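Local coordinates for cupin 2, conserved barrel domain protein (Novosphingobium aromaticivorans DSM 12444, PDB 3ES1), which is of unknown function but adopts a cupin-like beta-barrel fold and assembles as a pair of identical subunits, at residues E4-V18 with V28-I40. Sequence-based numbering, arbitrary orientation.
Sequences EALSDSGLPPVQRVV and VFKSEDVTPTRMI
Arg16 and Asp33 face each other across two antiparallel strands, and the N-H at NE of Arg16 donates a hydrogen bond to OD1 of Asp33 at 3.0 Å, part of a salt bridge. The carboxylate oxygen uses its syn lone pair, while the guanidinium plane stands 65° from the carboxylate. CG of Asp33 sits between the backbone N and the carbonyl carbon (chi1 61°), which swings the carboxylate toward the strand of Arg16. Its OD2 accepts the hydroxyl of Thr35 at 2.8 Å, two residues on along the same strand and so on the same face. On the opposite face, which carries Gln15, Val17, Glu32 and Val34, the extended chains of Gln15 and Glu32 cross, and NE2 of Gln15 reaches OE2 of Glu32 at 3.0 Å, their flat groups only 20° apart. Branched Val17 offers methyl CG1 to the Phe29 ring edge, 3.6 Å from CD1. Strands 14-21 and 27-39 form a beta hairpin; within this chain 14-21 is the outermost strand of the sheet and 27-39 the next. A classic beta bulge interrupts it: Lys30 and Ser31 both face Val18, whose carbonyl O accepts both their backbone N-H groups. Just before the strand, Pro13 offers apolar ring carbon, CG lying 3.5 Å from CG1 of Val34. In the type I turn Ser7 to Gly10, Asp8 has CG anti to its carbonyl carbon; OD2 accepts Met39 N (selenomethionine) on its anti side at 2.9 Å and, in a salt bridge, Arg38 NE from above the carboxylate plane at 3.0 Å. Further out, Asp65 and the Val50 carbonyl hold NH1 of Arg16, and Arg67 pairs with OD2 of Asp33. Glu32 bridges to Arg120 of the second subunit, whose Arg123 N and Thr121 O bond the Gln15 amide, while residues 16-18 pair in parallel with a strand of that subunit, continuing the sheet across the interface.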
loop_
_atom_site.group_PDB
_atom_site.type_symbol
_atom_site.label_atom_id
_atom_site.label_comp_id
_atom_site.label_asym_id
_atom_site.label_seq_id
_atom_site.Cartn_x
_atom_site.Cartn_y
_atom_site.Cartn_z
ATOM N N GLU A 4 6.481 -16.577 -14.881
ATOM C CA GLU A 4 6.100 -15.641 -16.000
ATOM C C GLU A 4 5.142 -16.331 -16.963
ATOM O O GLU A 4 5.494 -16.933 -17.986
ATOM C CB GLU A 4 7.321 -15.065 -16.725
ATOM C CG GLU A 4 8.151 -14.082 -15.886
ATOM C CD GLU A 4 9.392 -14.695 -15.261
ATOM O OE1 GLU A 4 9.286 -15.760 -14.606
ATOM O OE2 GLU A 4 10.481 -14.096 -15.402
ATOM N N ALA A 5 3.909 -16.233 -16.538
ATOM C CA ALA A 5 2.720 -16.574 -17.278
ATOM C C ALA A 5 1.682 -15.529 -16.893
ATOM O O ALA A 5 1.834 -14.862 -15.896
ATOM C CB ALA A 5 2.233 -17.975 -16.854
ATOM N N LEU A 6 0.663 -15.399 -17.732
ATOM C CA LEU A 6 -0.563 -14.668 -17.398
ATOM C C LEU A 6 -1.121 -15.199 -16.084
ATOM O O LEU A 6 -1.027 -16.375 -15.779
ATOM C CB LEU A 6 -1.602 -14.881 -18.513
ATOM C CG LEU A 6 -2.583 -13.801 -18.849
ATOM C CD1 LEU A 6 -1.839 -12.508 -19.180
ATOM C CD2 LEU A 6 -3.479 -14.351 -20.027
ATOM N N SER A 7 -1.668 -14.292 -15.283
ATOM C CA SER A 7 -2.370 -14.655 -14.043
ATOM C C SER A 7 -3.607 -15.516 -14.315
ATOM O O SER A 7 -4.208 -15.509 -15.409
ATOM C CB SER A 7 -2.796 -13.395 -13.283
ATOM O OG SER A 7 -1.676 -12.597 -12.899
ATOM N N ASP A 8 -3.976 -16.280 -13.301
ATOM C CA ASP A 8 -5.138 -17.181 -13.416
ATOM C C ASP A 8 -6.434 -16.369 -13.609
ATOM O O ASP A 8 -7.471 -16.918 -13.946
ATOM C CB ASP A 8 -5.259 -18.121 -12.210
ATOM C CG ASP A 8 -4.153 -19.188 -12.177
ATOM O OD1 ASP A 8 -3.472 -19.375 -13.199
ATOM O OD2 ASP A 8 -3.956 -19.848 -11.126
ATOM N N SER A 9 -6.363 -15.053 -13.364
ATOM C CA SER A 9 -7.512 -14.146 -13.534
ATOM C C SER A 9 -7.542 -13.607 -14.952
ATOM O O SER A 9 -8.472 -12.909 -15.346
ATOM C CB SER A 9 -7.361 -12.941 -12.619
ATOM O OG SER A 9 -6.091 -12.351 -12.881
ATOM N N GLY A 10 -6.500 -13.927 -15.703
ATOM C CA GLY A 10 -6.326 -13.389 -17.071
ATOM C C GLY A 10 -5.629 -12.053 -17.170
ATOM O O GLY A 10 -5.408 -11.520 -18.288
ATOM N N LEU A 11 -5.279 -11.533 -16.007
ATOM C CA LEU A 11 -4.504 -10.268 -15.880
ATOM C C LEU A 11 -2.984 -10.504 -15.862
ATOM O O LEU A 11 -2.521 -11.609 -15.589
ATOM C CB LEU A 11 -4.925 -9.533 -14.616
ATOM C CG LEU A 11 -6.367 -9.053 -14.535
ATOM C CD1 LEU A 11 -6.654 -8.400 -13.184
ATOM C CD2 LEU A 11 -6.613 -8.060 -15.659
ATOM N N PRO A 12 -2.201 -9.482 -16.222
ATOM C CA PRO A 12 -0.733 -9.621 -16.280
ATOM C C PRO A 12 -0.102 -10.050 -14.973
ATOM O O PRO A 12 -0.669 -9.797 -13.914
ATOM C CB PRO A 12 -0.268 -8.194 -16.612
ATOM C CG PRO A 12 -1.379 -7.593 -17.352
ATOM C CD PRO A 12 -2.624 -8.123 -16.630
ATOM N N PRO A 13 1.039 -10.752 -15.042
ATOM C CA PRO A 13 1.764 -11.049 -13.802
ATOM C C PRO A 13 2.308 -9.774 -13.220
ATOM O O PRO A 13 2.350 -8.730 -13.866
ATOM C CB PRO A 13 2.908 -11.969 -14.240
ATOM C CG PRO A 13 3.105 -11.697 -15.716
ATOM C CD PRO A 13 1.739 -11.243 -16.244
ATOM N N VAL A 14 2.755 -9.883 -11.987
ATOM C CA VAL A 14 3.198 -8.726 -11.207
ATOM C C VAL A 14 4.730 -8.693 -11.023
ATOM O O VAL A 14 5.324 -9.625 -10.550
ATOM C CB VAL A 14 2.511 -8.761 -9.821
ATOM C CG1 VAL A 14 2.981 -7.579 -8.918
ATOM C CG2 VAL A 14 0.961 -8.835 -9.966
ATOM N N GLN A 15 5.335 -7.591 -11.434
ATOM C CA GLN A 15 6.753 -7.300 -11.168
ATOM C C GLN A 15 6.930 -6.835 -9.742
ATOM O O GLN A 15 6.241 -5.914 -9.278
ATOM C CB GLN A 15 7.260 -6.196 -12.141
ATOM C CG GLN A 15 8.721 -5.757 -11.950
ATOM C CD GLN A 15 9.042 -4.523 -12.747
ATOM O OE1 GLN A 15 8.123 -3.770 -13.159
ATOM N NE2 GLN A 15 10.339 -4.265 -12.941
ATOM N N ARG A 16 7.887 -7.467 -9.069
ATOM C CA ARG A 16 8.319 -7.118 -7.720
ATOM C C ARG A 16 9.814 -6.773 -7.727
ATOM O O ARG A 16 10.644 -7.544 -8.218
ATOM C CB ARG A 16 8.049 -8.274 -6.745
ATOM C CG ARG A 16 8.459 -7.974 -5.266
ATOM C CD ARG A 16 8.215 -9.178 -4.362
ATOM N NE ARG A 16 9.278 -10.150 -4.467
ATOM C CZ ARG A 16 9.630 -11.006 -3.523
ATOM N NH1 ARG A 16 8.996 -11.035 -2.365
ATOM N NH2 ARG A 16 10.637 -11.819 -3.751
ATOM N N VAL A 17 10.124 -5.604 -7.207
ATOM C CA VAL A 17 11.503 -5.147 -7.091
ATOM C C VAL A 17 11.797 -4.886 -5.649
ATOM O O VAL A 17 11.147 -4.055 -5.021
ATOM C CB VAL A 17 11.780 -3.857 -7.934
ATOM C CG1 VAL A 17 13.197 -3.304 -7.625
ATOM C CG2 VAL A 17 11.563 -4.105 -9.466
ATOM N N VAL A 18 12.807 -5.551 -5.123
ATOM C CA VAL A 18 13.173 -5.422 -3.687
ATOM C C VAL A 18 14.559 -4.859 -3.510
ATOM O O VAL A 18 15.514 -5.358 -4.089
ATOM C CB VAL A 18 13.128 -6.775 -2.960
ATOM C CG1 VAL A 18 13.452 -6.598 -1.436
ATOM C CG2 VAL A 18 11.776 -7.476 -3.183
ATOM N N VAL A 28 21.419 -1.201 -2.959
ATOM C CA VAL A 28 21.452 -2.036 -4.141
ATOM C C VAL A 28 20.114 -2.721 -4.356
ATOM O O VAL A 28 19.247 -2.695 -3.479
ATOM C CB VAL A 28 22.535 -3.147 -4.002
ATOM C CG1 VAL A 28 23.867 -2.554 -3.669
ATOM C CG2 VAL A 28 22.164 -4.168 -2.923
ATOM N N PHE A 29 19.961 -3.315 -5.536
ATOM C CA PHE A 29 18.787 -4.192 -5.841
ATOM C C PHE A 29 19.034 -5.584 -5.295
ATOM O O PHE A 29 20.079 -6.179 -5.557
ATOM C CB PHE A 29 18.479 -4.192 -7.367
ATOM C CG PHE A 29 18.021 -2.859 -7.861
ATOM C CD1 PHE A 29 16.724 -2.438 -7.655
ATOM C CD2 PHE A 29 18.895 -1.987 -8.501
ATOM C CE1 PHE A 29 16.314 -1.171 -8.119
ATOM C CE2 PHE A 29 18.489 -0.709 -8.912
ATOM C CZ PHE A 29 17.214 -0.308 -8.698
ATOM N N LYS A 30 18.068 -6.079 -4.520
ATOM C CA LYS A 30 18.165 -7.349 -3.789
ATOM C C LYS A 30 17.582 -8.483 -4.619
ATOM O O LYS A 30 18.166 -9.548 -4.714
ATOM C CB LYS A 30 17.462 -7.238 -2.434
ATOM C CG LYS A 30 17.598 -8.473 -1.527
ATOM C CD LYS A 30 16.940 -8.323 -0.155
ATOM C CE LYS A 30 16.698 -9.704 0.479
ATOM N NZ LYS A 30 17.778 -10.138 1.432
ATOM N N SER A 31 16.434 -8.223 -5.237
ATOM C CA SER A 31 15.776 -9.177 -6.102
ATOM C C SER A 31 14.738 -8.522 -7.004
ATOM O O SER A 31 14.201 -7.428 -6.720
ATOM C CB SER A 31 15.089 -10.277 -5.287
ATOM O OG SER A 31 13.996 -9.752 -4.566
ATOM N N GLU A 32 14.479 -9.208 -8.099
ATOM C CA GLU A 32 13.411 -8.822 -9.025
ATOM C C GLU A 32 12.783 -10.040 -9.645
ATOM O O GLU A 32 13.480 -10.991 -10.005
ATOM C CB GLU A 32 13.957 -7.912 -10.110
ATOM C CG GLU A 32 12.942 -7.468 -11.181
ATOM C CD GLU A 32 13.547 -6.555 -12.242
ATOM O OE1 GLU A 32 14.789 -6.437 -12.333
ATOM O OE2 GLU A 32 12.772 -6.002 -13.052
ATOM N N ASP A 33 11.467 -10.019 -9.746
ATOM C CA ASP A 33 10.727 -11.156 -10.308
ATOM C C ASP A 33 9.444 -10.681 -10.919
ATOM O O ASP A 33 8.919 -9.672 -10.522
ATOM C CB ASP A 33 10.407 -12.243 -9.262
ATOM C CG ASP A 33 9.534 -11.756 -8.122
ATOM O OD1 ASP A 33 10.085 -11.274 -7.125
ATOM O OD2 ASP A 33 8.291 -11.881 -8.198
ATOM N N VAL A 34 8.940 -11.463 -11.876
ATOM C CA VAL A 34 7.623 -11.213 -12.463
ATOM C C VAL A 34 6.833 -12.502 -12.288
ATOM O O VAL A 34 7.199 -13.528 -12.861
ATOM C CB VAL A 34 7.727 -10.842 -13.979
ATOM C CG1 VAL A 34 6.347 -10.763 -14.656
ATOM C CG2 VAL A 34 8.529 -9.533 -14.159
ATOM N N THR A 35 5.758 -12.422 -11.496
ATOM C CA THR A 35 5.027 -13.588 -10.983
ATOM C C THR A 35 3.495 -13.436 -11.104
ATOM O O THR A 35 2.951 -12.398 -10.767
ATOM C CB THR A 35 5.351 -13.784 -9.480
ATOM O OG1 THR A 35 6.770 -13.878 -9.332
ATOM C CG2 THR A 35 4.773 -15.080 -8.944
ATOM N N PRO A 36 2.797 -14.479 -11.591
ATOM C CA PRO A 36 1.341 -14.412 -11.703
ATOM C C PRO A 36 0.617 -14.508 -10.382
ATOM O O PRO A 36 1.098 -15.133 -9.457
ATOM C CB PRO A 36 1.017 -15.639 -12.572
ATOM C CG PRO A 36 2.094 -16.629 -12.206
ATOM C CD PRO A 36 3.328 -15.763 -12.095
ATOM N N THR A 37 -0.563 -13.891 -10.314
ATOM C CA THR A 37 -1.523 -14.243 -9.266
ATOM C C THR A 37 -2.089 -15.633 -9.631
ATOM O O THR A 37 -2.242 -15.996 -10.788
ATOM C CB THR A 37 -2.658 -13.181 -9.035
ATOM O OG1 THR A 37 -3.593 -13.184 -10.139
ATOM C CG2 THR A 37 -2.089 -11.739 -8.750
ATOM N N ARG A 38 -2.336 -16.417 -8.595
ATOM C CA ARG A 38 -2.844 -17.786 -8.730
ATOM C C ARG A 38 -4.164 -18.018 -7.995
ATOM O O ARG A 38 -4.471 -17.445 -6.928
ATOM C CB ARG A 38 -1.785 -18.778 -8.246
ATOM C CG ARG A 38 -0.412 -18.676 -8.984
ATOM C CD ARG A 38 -0.589 -18.846 -10.458
ATOM N NE ARG A 38 -1.019 -20.189 -10.784
ATOM C CZ ARG A 38 -0.186 -21.208 -10.912
ATOM N NH1 ARG A 38 1.108 -20.997 -10.704
ATOM N NH2 ARG A 38 -0.644 -22.420 -11.221
HETATM N N MSE A 39 -4.943 -18.903 -8.591
HETATM C CA MSE A 39 -6.299 -19.234 -8.139
HETATM C C MSE A 39 -6.304 -19.835 -6.747
HETATM O O MSE A 39 -5.473 -20.662 -6.389
HETATM C CB MSE A 39 -6.990 -20.210 -9.117
HETATM C CG MSE A 39 -8.486 -20.159 -9.028
HETATM SE SE MSE A 39 -9.291 -18.535 -9.754
HETATM C CE MSE A 39 -9.164 -18.892 -11.653
ATOM N N ILE A 40 -7.236 -19.368 -5.937
ATOM C CA ILE A 40 -7.504 -20.007 -4.629
ATOM C C ILE A 40 -8.532 -21.151 -4.848
ATOM O O ILE A 40 -9.245 -21.177 -5.880
ATOM C CB ILE A 40 -8.016 -19.013 -3.552
ATOM C CG1 ILE A 40 -9.417 -18.471 -3.921
ATOM C CG2 ILE A 40 -6.997 -17.869 -3.274
ATOM C CD1 ILE A 40 -9.840 -17.391 -3.021
HETATM O O HOH W 1 11.290 -12.674 -13.555
HETATM O O HOH W 2 -3.625 -22.207 -10.229
HETATM O O HOH W 3 6.057 -10.670 -8.148
HETATM O O HOH W 4 11.659 -9.471 -6.432
#